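ABC transporter ATP-binding protein (Sulfolobus tokodaii, PDB 2PJZ) probably binds and hydrolyses ATP as the nucleotide-binding subunit of an ABC transporter, possibly one that carries cobalt. Local coordinates at residues 30-35 with 169-174; 57-60 with 65-68; 61-66 with 71-76; 82-87 with 139-144; 92-97 with 103-108. All coordinates share one frame; numbering follows the deposited sequence.

Interaction 1 (30-35 with 169-174); sequences GEKVII and RYIKEY
Lys32 reaches from strand 32-36 to the C-terminal end of helix 161-173 and meets three backbone carbonyls there: those of Ile171, Lys172 and Tyr174. Its CE methylene lies against two of these oxygens in close carbon-oxygen contact, with Lys32 CE 2.9 Å from Ile171 O and 3.7 Å from Tyr174 O. Lys32 NZ stands 3.6 Å from Lys172 O. It is also 3.4 Å from Ile171 O, but the angle there is too poor for a hydrogen bond. The ammonium group finds its hydrogen-bond partner outside the two segments, in Tyr194 OH.

The chain of Lys32 is bent twice. It turns at chi3 (-114°) and again at chi4 (85°), and this folds CE and NZ against the end of the helix.

Apolar contact is slight. Lys32 CD comes within 4.3 Å of Ile171 CG2. The rest of the Ile171 side chain leads away, to Thr139 and Leu143 of helix 131-144. Lys172 also turns its end elsewhere, and its NZ bonds to Leu190 O.

The contact joins a parallel strand in the core of the P-loop NTPase sheet to a helix that packs beside that sheet. Tyr174 is the first residue to leave helical geometry. The carbonyls near Lys32 therefore belong to the last turn and its exit, where the helix dipole would be negative. The charge of Lys32 would probably be favourable there, though no bond forms between the segments.

Interaction 2 (57-60 with 65-68); sequences SGNI and MEVR. With SO4 (sulfate ion), chain F.
The guanidinium of Arg68 meets Gly58 O at its edge, in its own plane. NH1 and NH2 both donate to this single oxygen, NH1 at 3.0 Å from Gly58 O. This end-on grip, with the oxygen 2° out of the plane, fixes the rotation of the group. Asn59 ND2 sits at the same edge, in plane, with its amide turned 80° away. ND2 and Arg68 NH1 are both donors and form no bond. Tyr56 adds a cation-pi contact to Arg68.

The Glu66 carboxylate is also turned almost square to the Asn59 amide. Its OE1 accepts from Ile60 N at 2.8 Å through the anti lone pair, in a nearly straight bond. A bend at chi2 (-80°) folds the carboxylate toward Ile60 N. OE1 also pairs with Arg68 NH1 and with Tyr56 OH, and OE2 takes Arg68 N from above its plane.

These bonds tie the beta hairpin of strands 59-62 and 65-66, at the edge of the antiparallel sheet. A backbone bond runs from Val67 N to Ile60 O, 2.7 Å. Alongside it, Ile60 CG2 packs on Val67 CG2 at 3.6 Å. Ser57 OG lies unusually close to O3 of a sulfate ion, probably from the crystallisation liquor.

Interaction 3 (61-66 with 71-76); sequences FINGME and RNYIRY
The tip of a beta hairpin, a type I' turn from Ile62 to Met65, meets Tyr73 in the loop that leads to strand 76-78. Asn63, in the turn, donates from ND2 to Tyr73 OH at 2.8 Å, with an N-H...O angle of 159°. The hydroxyl lies in the amide plane of Asn63, while amide and ring stand 80° apart. ND2 lies at the ring's edge, near its plane. The other end of the amide is also held, since Asn63 OD1 accepts from Met1 N.

Tyr73 CG is anti to the backbone N (chi1 -180°), which sends the ring out to the hairpin. Ile62 CG2 touches the same ring at its edge, 3.8 Å from Tyr73 CE2. Met65 SD sits above a face, 5.0 Å from the centroid of the Tyr73 ring, in a distant Met-aromatic contact. Met65 has two conformers, and this holds for one of them.

Deeper in, Ile62 CD1 packs on Tyr76 CD1 at 4.3 Å. The Tyr76 hydroxyl bonds elsewhere, to Ser51 OG. Ile149 of strand 149-153 backs Ile62, Asn63 and Tyr76.

Apolar packing holds the buried side, and one nearly straight bond from the exposed Asn63 fixes where the tyrosine hydroxyl lies against the turn.

Interaction 4 (82-87 with 139-144); sequences EAYEIG and TSLALA
Tyr84 and Leu141 both place CG beside the backbone N, with chi1 of -54° and -71°, and their side chains slide past each other in opposite directions. Tyr84 lies in the loop between strand 76-78 and helix 90-100. Leu141 and Ala142 are on helix 131-144. In ABC ATPases this helix starts within the LSGGQ-like signature motif and carries on from it, and the contact joins a loop to it within the buried part of the domain.

The contact with the leucine is apolar. Leu141 CD1 is 3.7 Å from Tyr84 CE1. Leu141 CB lies 3.8 Å from the same Tyr84 CE1, so a branch tip and the base of the leucine both bear on the ring. Leu141 also packs on Phe108, Ile93 and Val94, so it touches the loop and two further helices. Within the loop itself, Ala83 CB lies over one face of the Tyr84 ring, toward its rim.

Tyr97 of helix 90-100 also meets the tyrosine ring, with planes about 35° apart. The hydroxyl needs a polar partner in this buried place. It finds one outside the two segments, in the backbone oxygen of Thr78. Ala142 N is near the hydroxyl but not hydrogen-bonded to it. Tyr84 OH rests 3.6 Å from Ala142 N and 4.0 Å from Ala142 CB, at the surface of the helix.

Interaction 5 (92-97 with 103-108); sequences DIVYLY and LDRDLF
Leu103 starts the contact with a backbone bond: its N donates to Tyr97 O at 3.0 Å. Its side chain then divides between two residues. Leu103 CD1 touches Tyr97 CB, and Leu103 CD2 reaches Val94 CG1, both at 3.8 Å. Leu141 of helix 131-144 also packs against Leu103.

Asp104 comes next. It is the N-cap of helix 105-114, and its OD2 accepts from Leu107 N at 2.7 Å. The contact thus spans two consecutive helices, 90-100 and 105-114, joined by a short connection within the helical part of the ABC domain.

Arg105 extends to chi2 and bends at chi3 (-77°), which brings its guanidinium between two residues of helix 90-100. Val94 CG1 packs on one face, 3.4 Å from Arg105 NH2. Tyr95 lies on the other side, and NH2 sits over the centre of its ring. Arg105 CZ is 4.3 Å from the centroid of the Tyr95 ring, a cation-pi contact with the planes inclined by 50°. The group is held further by a salt bridge to Glu98 and a hydrogen bond from NH1 to Asn91 OD1.

Phe108, one turn on, presents CE2 to Val94 CG2 at 3.4 Å.

How the interactions relate
Interactions 4 and 5 form one helical cluster, with centres about 10 Å apart. Both are largely buried, and their segments meet through Ala83 O with Tyr97 OH and Ala144 O with Asp104 N, probable hydrogen bonds. Interaction 4 is almost wholly apolar, whereas interaction 5 adds a cation-pi contact on its exposed side, at Tyr95. Interactions 2 and 3 share the hairpin of strands 59-62 and 65-66, and both include exposed residues. Interaction 2 is the most polar, with four bonds crossing it; interaction 3 has one bond beside apolar packing. Interaction 1 lies nearest the centre and joins the core sheet to helix 161-173. It touches interaction 4 through Ile171 and Leu143, and interaction 5 through Tyr174 and Leu107.

Interaction 1 (30-35 with 169-174)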
# COMPACT_ATOMS: atom_id res chain seq x y z
N GLY A 30 -12.09 8.84 2.64
CA GLY A 30 -11.71 10.04 3.38
C GLY A 30 -10.46 9.87 4.23
O GLY A 30 -10.13 10.76 5.04
N GLU A 31 -9.73 8.77 4.03
CA GLU A 31 -8.58 8.45 4.89
C GLU A 31 -7.70 7.46 4.12
O GLU A 31 -8.19 6.80 3.21
CB GLU A 31 -9.03 7.80 6.22
CG GLU A 31 -9.67 6.41 6.08
CD GLU A 31 -10.21 5.87 7.39
OE1 GLU A 31 -9.52 5.98 8.42
OE2 GLU A 31 -11.35 5.35 7.40
N LYS A 32 -6.42 7.37 4.50
CA LYS A 32 -5.54 6.27 4.02
C LYS A 32 -5.63 5.09 4.95
O LYS A 32 -5.68 5.27 6.15
CB LYS A 32 -4.08 6.73 4.00
CG LYS A 32 -3.75 7.67 2.86
CD LYS A 32 -2.30 8.20 3.01
CE LYS A 32 -2.26 9.71 3.28
NZ LYS A 32 -2.42 10.21 4.74
N VAL A 33 -5.71 3.88 4.40
CA VAL A 33 -5.62 2.71 5.28
C VAL A 33 -4.38 1.92 4.84
O VAL A 33 -3.92 2.05 3.68
CB VAL A 33 -6.90 1.85 5.28
CG1 VAL A 33 -8.12 2.69 5.71
CG2 VAL A 33 -7.13 1.16 3.89
N ILE A 34 -3.85 1.13 5.75
CA ILE A 34 -2.67 0.33 5.44
C ILE A 34 -3.07 -1.13 5.36
O ILE A 34 -3.82 -1.63 6.20
CB ILE A 34 -1.57 0.53 6.53
CG1 ILE A 34 -1.12 1.99 6.56
CG2 ILE A 34 -0.35 -0.42 6.26
CD1 ILE A 34 -0.35 2.35 7.83
N ILE A 35 -2.61 -1.83 4.33
CA ILE A 35 -2.91 -3.24 4.24
C ILE A 35 -1.57 -3.90 4.51
O ILE A 35 -0.59 -3.61 3.82
CB ILE A 35 -3.43 -3.63 2.84
CG1 ILE A 35 -4.82 -3.01 2.60
CG2 ILE A 35 -3.49 -5.17 2.70
CD1 ILE A 35 -5.42 -3.38 1.20
N ARG A 169 6.49 12.03 5.61
CA ARG A 169 5.93 13.36 5.81
C ARG A 169 5.08 13.75 4.59
O ARG A 169 3.98 14.26 4.74
CB ARG A 169 7.04 14.40 6.16
CG ARG A 169 7.56 14.20 7.63
CD ARG A 169 8.93 14.88 8.11
NE ARG A 169 9.31 14.34 9.44
CZ ARG A 169 10.50 13.80 9.78
NH1 ARG A 169 11.51 13.79 8.92
NH2 ARG A 169 10.68 13.29 11.01
N TYR A 170 5.56 13.43 3.39
CA TYR A 170 4.77 13.76 2.17
C TYR A 170 3.55 12.85 1.98
O TYR A 170 2.50 13.29 1.51
CB TYR A 170 5.67 13.71 0.95
CG TYR A 170 6.59 14.90 0.85
CD1 TYR A 170 6.08 16.18 0.73
CD2 TYR A 170 7.98 14.73 0.84
CE1 TYR A 170 6.92 17.28 0.64
CE2 TYR A 170 8.83 15.82 0.75
CZ TYR A 170 8.30 17.09 0.65
OH TYR A 170 9.16 18.16 0.54
N ILE A 171 3.73 11.57 2.31
CA ILE A 171 2.64 10.59 2.27
C ILE A 171 1.52 11.05 3.18
O ILE A 171 0.34 10.96 2.84
CB ILE A 171 3.18 9.15 2.64
CG1 ILE A 171 4.05 8.62 1.50
CG2 ILE A 171 2.02 8.17 3.00
CD1 ILE A 171 4.83 7.34 1.80
N LYS A 172 1.87 11.59 4.34
CA LYS A 172 0.86 12.02 5.31
C LYS A 172 0.18 13.32 4.90
O LYS A 172 -1.01 13.52 5.18
CB LYS A 172 1.43 12.01 6.73
CG LYS A 172 1.87 10.57 7.16
CD LYS A 172 2.80 10.56 8.40
CE LYS A 172 2.05 10.74 9.70
NZ LYS A 172 3.03 10.57 10.84
N GLU A 173 0.92 14.18 4.21
CA GLU A 173 0.41 15.50 3.80
C GLU A 173 -0.43 15.46 2.53
O GLU A 173 -1.43 16.19 2.42
CB GLU A 173 1.56 16.49 3.63
CG GLU A 173 1.12 17.82 3.01
CD GLU A 173 2.20 18.87 3.02
OE1 GLU A 173 3.39 18.48 3.16
OE2 GLU A 173 1.84 20.07 2.89
N TYR A 174 -0.06 14.60 1.58
CA TYR A 174 -0.73 14.53 0.29
C TYR A 174 -1.54 13.23 0.08
O TYR A 174 -1.32 12.21 0.77
CB TYR A 174 0.30 14.75 -0.84
CG TYR A 174 0.91 16.14 -0.78
CD1 TYR A 174 0.20 17.24 -1.24
CD2 TYR A 174 2.18 16.35 -0.23
CE1 TYR A 174 0.74 18.52 -1.18
CE2 TYR A 174 2.74 17.64 -0.17
CZ TYR A 174 2.01 18.72 -0.64
OH TYR A 174 2.52 20.01 -0.60

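Interaction 2 (57-60 with 65-68)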
# COMPACT_ATOMS: atom_id res chain seq x y z
N SER A 57 -11.96 -10.60 -10.96
CA SER A 57 -13.41 -10.86 -10.88
C SER A 57 -14.03 -9.92 -9.83
O SER A 57 -13.29 -9.35 -8.98
CB SER A 57 -13.67 -12.31 -10.55
OG SER A 57 -13.12 -12.65 -9.28
N GLY A 58 -15.35 -9.77 -9.89
CA GLY A 58 -16.05 -8.81 -9.02
C GLY A 58 -15.88 -7.38 -9.55
O GLY A 58 -15.57 -7.17 -10.74
N ASN A 59 -16.05 -6.41 -8.67
CA ASN A 59 -16.13 -5.01 -9.08
C ASN A 59 -15.35 -4.14 -8.15
O ASN A 59 -15.27 -4.42 -6.95
CB ASN A 59 -17.61 -4.58 -9.13
CG ASN A 59 -18.34 -5.26 -10.28
OD1 ASN A 59 -19.08 -6.25 -10.08
ND2 ASN A 59 -17.99 -4.87 -11.48
N ILE A 60 -14.72 -3.11 -8.70
CA ILE A 60 -13.98 -2.12 -7.91
C ILE A 60 -14.47 -0.76 -8.37
O ILE A 60 -14.41 -0.45 -9.59
CB ILE A 60 -12.42 -2.21 -8.14
CG1 ILE A 60 -11.89 -3.63 -7.76
CG2 ILE A 60 -11.66 -1.09 -7.34
CD1 ILE A 60 -10.43 -3.97 -8.16
N MET A 65 -17.23 5.03 -10.04
CA MET A 65 -16.80 4.60 -11.37
C MET A 65 -16.13 3.23 -11.26
O MET A 65 -15.07 3.10 -10.64
CB MET A 65 -15.77 5.61 -11.96
CG MET A 65 -16.20 7.08 -11.95
SD MET A 65 -15.05 8.19 -12.87
CE MET A 65 -15.87 9.75 -12.76
N GLU A 66 -16.74 2.20 -11.87
CA GLU A 66 -16.12 0.88 -11.89
C GLU A 66 -14.80 0.95 -12.67
O GLU A 66 -14.67 1.68 -13.68
CB GLU A 66 -17.09 -0.19 -12.45
CG GLU A 66 -16.90 -1.59 -11.77
CD GLU A 66 -15.73 -2.35 -12.33
OE1 GLU A 66 -14.99 -2.95 -11.53
OE2 GLU A 66 -15.53 -2.33 -13.58
N VAL A 67 -13.80 0.25 -12.17
CA VAL A 67 -12.45 0.41 -12.71
C VAL A 67 -12.36 0.09 -14.20
O VAL A 67 -11.58 0.71 -14.94
CB VAL A 67 -11.42 -0.36 -11.84
CG1 VAL A 67 -10.10 -0.65 -12.65
CG2 VAL A 67 -11.13 0.45 -10.58
N ARG A 68 -13.19 -0.83 -14.69
CA ARG A 68 -13.22 -1.11 -16.15
C ARG A 68 -13.66 0.08 -16.99
O ARG A 68 -13.47 0.08 -18.20
CB ARG A 68 -14.14 -2.30 -16.43
CG ARG A 68 -13.60 -3.57 -15.80
CD ARG A 68 -14.63 -4.70 -15.87
NE ARG A 68 -14.12 -5.90 -15.17
CZ ARG A 68 -14.54 -6.29 -13.97
NH1 ARG A 68 -15.46 -5.57 -13.31
NH2 ARG A 68 -14.02 -7.39 -13.40
S SO4 F . -10.93 -15.08 -10.33
O1 SO4 F . -9.85 -15.98 -9.72
O2 SO4 F . -11.61 -15.49 -11.65
O3 SO4 F . -12.02 -14.93 -9.36
O4 SO4 F . -10.29 -13.76 -10.51

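Interaction 3 (61-66 with 71-76)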
# COMPACT_ATOMS: atom_id res chain seq x y z
N PHE A 61 -14.94 0.06 -7.42
CA PHE A 61 -15.47 1.40 -7.75
C PHE A 61 -14.63 2.49 -7.12
O PHE A 61 -14.36 2.43 -5.91
CB PHE A 61 -16.94 1.56 -7.28
CG PHE A 61 -17.89 0.56 -7.90
CD1 PHE A 61 -18.58 0.85 -9.10
CD2 PHE A 61 -18.07 -0.67 -7.31
CE1 PHE A 61 -19.48 -0.09 -9.67
CE2 PHE A 61 -18.98 -1.62 -7.85
CZ PHE A 61 -19.66 -1.33 -9.06
N ILE A 62 -14.22 3.47 -7.91
CA ILE A 62 -13.54 4.65 -7.39
C ILE A 62 -14.48 5.83 -7.64
O ILE A 62 -14.78 6.15 -8.77
CB ILE A 62 -12.18 4.88 -8.08
CG1 ILE A 62 -11.26 3.62 -7.90
CG2 ILE A 62 -11.47 6.13 -7.55
CD1 ILE A 62 -9.96 3.74 -8.71
N ASN A 63 -14.99 6.41 -6.56
CA ASN A 63 -16.02 7.47 -6.67
C ASN A 63 -17.15 7.05 -7.61
O ASN A 63 -17.60 7.83 -8.47
CB ASN A 63 -15.38 8.83 -7.01
CG ASN A 63 -14.62 9.40 -5.82
OD1 ASN A 63 -14.89 9.06 -4.67
ND2 ASN A 63 -13.65 10.27 -6.09
N GLY A 64 -17.60 5.79 -7.41
CA GLY A 64 -18.75 5.24 -8.13
C GLY A 64 -18.46 4.81 -9.56
O GLY A 64 -19.35 4.30 -10.23
N MET A 65 -17.23 5.03 -10.04
CA MET A 65 -16.80 4.60 -11.37
C MET A 65 -16.13 3.23 -11.26
O MET A 65 -15.07 3.10 -10.64
CB MET A 65 -15.77 5.61 -11.96
CG MET A 65 -16.20 7.08 -11.95
SD MET A 65 -15.05 8.19 -12.87
CE MET A 65 -15.87 9.75 -12.76
N GLU A 66 -16.74 2.20 -11.87
CA GLU A 66 -16.12 0.88 -11.89
C GLU A 66 -14.80 0.95 -12.67
O GLU A 66 -14.67 1.68 -13.68
CB GLU A 66 -17.09 -0.19 -12.45
CG GLU A 66 -16.90 -1.59 -11.77
CD GLU A 66 -15.73 -2.35 -12.33
OE1 GLU A 66 -14.99 -2.95 -11.53
OE2 GLU A 66 -15.53 -2.33 -13.58
N ARG A 71 -10.23 4.92 -18.02
CA ARG A 71 -8.95 4.91 -18.72
C ARG A 71 -7.95 5.79 -17.97
O ARG A 71 -6.81 5.40 -17.74
CB ARG A 71 -9.11 5.39 -20.16
CG ARG A 71 -7.77 5.59 -20.88
CD ARG A 71 -7.04 4.28 -21.07
NE ARG A 71 -5.76 4.46 -21.76
CZ ARG A 71 -4.66 4.97 -21.18
NH1 ARG A 71 -4.68 5.34 -19.90
NH2 ARG A 71 -3.54 5.09 -21.88
N ASN A 72 -8.39 6.99 -17.57
CA ASN A 72 -7.56 7.80 -16.68
C ASN A 72 -8.47 8.59 -15.79
O ASN A 72 -9.52 9.08 -16.25
CB ASN A 72 -6.64 8.79 -17.44
CG ASN A 72 -5.72 9.57 -16.49
OD1 ASN A 72 -5.03 8.97 -15.67
ND2 ASN A 72 -5.75 10.92 -16.55
N TYR A 73 -8.08 8.73 -14.52
CA TYR A 73 -8.80 9.58 -13.58
C TYR A 73 -7.76 10.50 -12.97
O TYR A 73 -6.86 10.03 -12.28
CB TYR A 73 -9.48 8.72 -12.50
CG TYR A 73 -10.28 9.47 -11.45
CD1 TYR A 73 -10.88 10.74 -11.71
CD2 TYR A 73 -10.47 8.89 -10.20
CE1 TYR A 73 -11.64 11.41 -10.72
CE2 TYR A 73 -11.28 9.52 -9.21
CZ TYR A 73 -11.84 10.77 -9.48
OH TYR A 73 -12.59 11.34 -8.48
N ILE A 74 -7.85 11.80 -13.27
CA ILE A 74 -6.79 12.74 -12.86
C ILE A 74 -6.58 12.83 -11.37
O ILE A 74 -5.46 13.14 -10.92
CB ILE A 74 -6.99 14.18 -13.39
CG1 ILE A 74 -8.39 14.71 -13.05
CG2 ILE A 74 -6.59 14.26 -14.87
CD1 ILE A 74 -8.49 16.23 -13.10
N ARG A 75 -7.63 12.54 -10.60
CA ARG A 75 -7.56 12.61 -9.13
C ARG A 75 -7.01 11.39 -8.41
O ARG A 75 -6.88 11.40 -7.18
CB ARG A 75 -8.93 12.97 -8.55
CG ARG A 75 -9.41 14.34 -9.14
CD ARG A 75 -10.62 14.82 -8.41
NE ARG A 75 -11.45 15.72 -9.20
CZ ARG A 75 -11.49 17.03 -9.05
NH1 ARG A 75 -10.74 17.64 -8.14
NH2 ARG A 75 -12.31 17.74 -9.83
N TYR A 76 -6.71 10.33 -9.17
CA TYR A 76 -6.10 9.12 -8.61
C TYR A 76 -4.65 9.01 -9.05
O TYR A 76 -4.33 9.29 -10.21
CB TYR A 76 -6.88 7.88 -9.11
CG TYR A 76 -6.27 6.57 -8.64
CD1 TYR A 76 -6.58 6.08 -7.38
CD2 TYR A 76 -5.35 5.87 -9.42
CE1 TYR A 76 -6.01 4.89 -6.91
CE2 TYR A 76 -4.79 4.66 -8.97
CZ TYR A 76 -5.13 4.19 -7.71
OH TYR A 76 -4.61 3.02 -7.24

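Interaction 4 (82-87 with 139-144)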
# COMPACT_ATOMS: atom_id res chain seq x y z
N GLU A 82 4.40 -0.05 -13.04
CA GLU A 82 3.62 -0.18 -14.29
C GLU A 82 3.07 1.17 -14.80
O GLU A 82 2.81 1.34 -16.01
CB GLU A 82 2.45 -1.15 -14.09
CG GLU A 82 2.81 -2.63 -13.92
CD GLU A 82 3.10 -3.06 -12.49
OE1 GLU A 82 3.37 -2.23 -11.58
OE2 GLU A 82 3.10 -4.29 -12.27
N ALA A 83 2.90 2.14 -13.90
CA ALA A 83 2.39 3.48 -14.28
C ALA A 83 3.46 4.38 -14.92
O ALA A 83 3.15 5.47 -15.41
CB ALA A 83 1.74 4.18 -13.05
N TYR A 84 4.72 3.95 -14.90
CA TYR A 84 5.84 4.79 -15.31
C TYR A 84 6.74 4.07 -16.29
O TYR A 84 6.89 2.85 -16.23
CB TYR A 84 6.64 5.27 -14.10
CG TYR A 84 5.73 5.93 -13.09
CD1 TYR A 84 5.31 7.25 -13.27
CD2 TYR A 84 5.24 5.22 -11.99
CE1 TYR A 84 4.46 7.86 -12.36
CE2 TYR A 84 4.38 5.83 -11.06
CZ TYR A 84 4.00 7.15 -11.26
OH TYR A 84 3.16 7.78 -10.38
N GLU A 85 7.31 4.82 -17.21
CA GLU A 85 8.05 4.21 -18.32
C GLU A 85 9.50 4.14 -17.94
O GLU A 85 10.21 5.15 -17.94
CB GLU A 85 7.82 4.96 -19.62
CG GLU A 85 6.41 4.82 -20.16
CD GLU A 85 6.11 5.82 -21.26
OE1 GLU A 85 7.08 6.31 -21.90
OE2 GLU A 85 4.91 6.13 -21.49
N ILE A 86 9.93 2.94 -17.58
CA ILE A 86 11.25 2.73 -17.03
C ILE A 86 12.30 3.29 -18.03
O ILE A 86 13.28 3.90 -17.62
CB ILE A 86 11.43 1.21 -16.59
CG1 ILE A 86 11.79 1.10 -15.11
CG2 ILE A 86 12.41 0.45 -17.47
CD1 ILE A 86 11.98 -0.34 -14.61
N GLY A 87 12.01 3.16 -19.32
CA GLY A 87 12.93 3.51 -20.41
C GLY A 87 13.29 4.97 -20.63
O GLY A 87 14.46 5.27 -20.95
N THR A 139 6.95 7.39 -5.85
CA THR A 139 6.06 7.93 -4.80
C THR A 139 5.93 9.46 -4.93
O THR A 139 4.82 10.02 -4.83
CB THR A 139 6.51 7.49 -3.39
OG1 THR A 139 6.46 6.06 -3.29
CG2 THR A 139 5.58 8.07 -2.31
N SER A 140 7.04 10.13 -5.20
CA SER A 140 7.04 11.57 -5.38
C SER A 140 6.19 11.96 -6.60
O SER A 140 5.38 12.89 -6.53
CB SER A 140 8.48 12.10 -5.50
OG SER A 140 9.17 11.89 -4.29
N LEU A 141 6.34 11.25 -7.71
CA LEU A 141 5.46 11.48 -8.88
C LEU A 141 3.96 11.31 -8.54
O LEU A 141 3.11 12.12 -8.95
CB LEU A 141 5.83 10.53 -10.02
CG LEU A 141 7.17 10.80 -10.74
CD1 LEU A 141 7.59 9.55 -11.49
CD2 LEU A 141 7.07 12.00 -11.71
N ALA A 142 3.64 10.24 -7.81
CA ALA A 142 2.25 10.00 -7.41
C ALA A 142 1.71 11.18 -6.57
O ALA A 142 0.58 11.64 -6.79
CB ALA A 142 2.14 8.70 -6.64
N LEU A 143 2.51 11.67 -5.62
CA LEU A 143 2.04 12.68 -4.68
C LEU A 143 2.05 14.10 -5.21
O LEU A 143 1.29 14.95 -4.72
CB LEU A 143 2.82 12.63 -3.36
CG LEU A 143 2.77 11.30 -2.59
CD1 LEU A 143 3.70 11.38 -1.43
CD2 LEU A 143 1.36 10.92 -2.11
N ALA A 144 2.93 14.37 -6.18
CA ALA A 144 3.10 15.76 -6.64
C ALA A 144 1.94 16.24 -7.50
O ALA A 144 1.82 17.43 -7.77
CB ALA A 144 4.42 15.94 -7.35

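Interaction 5 (92-97 with 103-108)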
# COMPACT_ATOMS: atom_id res chain seq x y z
N ASP A 92 11.23 13.36 -18.51
CA ASP A 92 10.23 13.02 -19.50
C ASP A 92 8.95 12.57 -18.81
O ASP A 92 7.85 12.93 -19.22
CB ASP A 92 10.71 11.90 -20.40
CG ASP A 92 11.68 12.36 -21.47
OD1 ASP A 92 11.78 13.58 -21.70
OD2 ASP A 92 12.33 11.50 -22.06
N ILE A 93 9.10 11.78 -17.76
CA ILE A 93 7.94 11.29 -16.99
C ILE A 93 7.24 12.44 -16.31
O ILE A 93 6.00 12.50 -16.29
CB ILE A 93 8.34 10.22 -15.96
CG1 ILE A 93 9.02 9.04 -16.67
CG2 ILE A 93 7.09 9.75 -15.15
CD1 ILE A 93 9.67 8.06 -15.76
N VAL A 94 8.02 13.36 -15.73
CA VAL A 94 7.44 14.56 -15.13
C VAL A 94 6.55 15.32 -16.11
O VAL A 94 5.41 15.66 -15.76
CB VAL A 94 8.52 15.48 -14.51
CG1 VAL A 94 7.91 16.80 -14.07
CG2 VAL A 94 9.18 14.77 -13.34
N TYR A 95 7.04 15.55 -17.33
CA TYR A 95 6.21 16.19 -18.36
C TYR A 95 4.89 15.44 -18.66
O TYR A 95 3.82 16.06 -18.73
CB TYR A 95 6.98 16.39 -19.68
CG TYR A 95 7.92 17.57 -19.67
CD1 TYR A 95 9.29 17.38 -19.87
CD2 TYR A 95 7.45 18.87 -19.50
CE1 TYR A 95 10.18 18.48 -19.88
CE2 TYR A 95 8.32 19.97 -19.51
CZ TYR A 95 9.68 19.76 -19.71
OH TYR A 95 10.54 20.82 -19.72
N LEU A 96 4.96 14.12 -18.85
CA LEU A 96 3.72 13.35 -19.04
C LEU A 96 2.75 13.52 -17.86
O LEU A 96 1.56 13.78 -18.06
CB LEU A 96 4.01 11.85 -19.25
CG LEU A 96 2.75 10.96 -19.26
CD1 LEU A 96 1.74 11.31 -20.39
CD2 LEU A 96 3.14 9.46 -19.30
N TYR A 97 3.26 13.39 -16.64
CA TYR A 97 2.38 13.44 -15.46
C TYR A 97 1.82 14.83 -15.16
O TYR A 97 0.73 14.94 -14.58
CB TYR A 97 3.03 12.74 -14.25
CG TYR A 97 2.70 11.27 -14.34
CD1 TYR A 97 3.36 10.44 -15.23
CD2 TYR A 97 1.63 10.74 -13.61
CE1 TYR A 97 2.98 9.10 -15.38
CE2 TYR A 97 1.26 9.41 -13.74
CZ TYR A 97 1.93 8.60 -14.61
OH TYR A 97 1.55 7.28 -14.74
N LEU A 103 0.27 16.94 -12.37
CA LEU A 103 1.45 17.02 -11.50
C LEU A 103 2.03 18.46 -11.51
O LEU A 103 2.12 19.09 -12.57
CB LEU A 103 2.52 16.00 -11.90
CG LEU A 103 3.88 15.96 -11.14
CD1 LEU A 103 4.47 14.55 -11.21
CD2 LEU A 103 4.84 16.97 -11.79
N ASP A 104 2.41 18.93 -10.33
CA ASP A 104 3.03 20.25 -10.15
C ASP A 104 4.54 20.07 -10.11
O ASP A 104 5.07 19.49 -9.16
CB ASP A 104 2.55 20.83 -8.82
CG ASP A 104 3.12 22.22 -8.55
OD1 ASP A 104 2.35 23.18 -8.66
OD2 ASP A 104 4.32 22.35 -8.27
N ARG A 105 5.24 20.54 -11.14
CA ARG A 105 6.68 20.32 -11.26
C ARG A 105 7.42 20.89 -10.07
O ARG A 105 8.34 20.25 -9.57
CB ARG A 105 7.24 20.92 -12.56
CG ARG A 105 8.77 20.79 -12.70
CD ARG A 105 9.24 21.34 -14.04
NE ARG A 105 8.95 20.40 -15.13
CZ ARG A 105 9.76 19.43 -15.53
NH1 ARG A 105 10.91 19.23 -14.92
NH2 ARG A 105 9.40 18.63 -16.53
N ASP A 106 7.03 22.08 -9.60
CA ASP A 106 7.72 22.73 -8.48
C ASP A 106 7.62 21.87 -7.22
O ASP A 106 8.60 21.71 -6.49
CB ASP A 106 7.15 24.13 -8.20
CG ASP A 106 7.75 25.23 -9.12
OD1 ASP A 106 8.56 24.93 -10.01
OD2 ASP A 106 7.39 26.40 -8.92
N LEU A 107 6.43 21.33 -6.96
CA LEU A 107 6.21 20.47 -5.79
C LEU A 107 7.05 19.21 -5.94
O LEU A 107 7.68 18.79 -4.98
CB LEU A 107 4.73 20.09 -5.60
CG LEU A 107 4.36 19.13 -4.45
CD1 LEU A 107 4.93 19.63 -3.13
CD2 LEU A 107 2.83 18.91 -4.32
N PHE A 108 7.04 18.61 -7.12
CA PHE A 108 7.91 17.44 -7.37
C PHE A 108 9.40 17.73 -7.08
O PHE A 108 10.10 16.92 -6.47
CB PHE A 108 7.74 16.93 -8.80
CG PHE A 108 8.63 15.76 -9.13
CD1 PHE A 108 8.33 14.47 -8.66
CD2 PHE A 108 9.77 15.95 -9.92
CE1 PHE A 108 9.16 13.40 -8.95
CE2 PHE A 108 10.61 14.88 -10.22
CZ PHE A 108 10.31 13.60 -9.74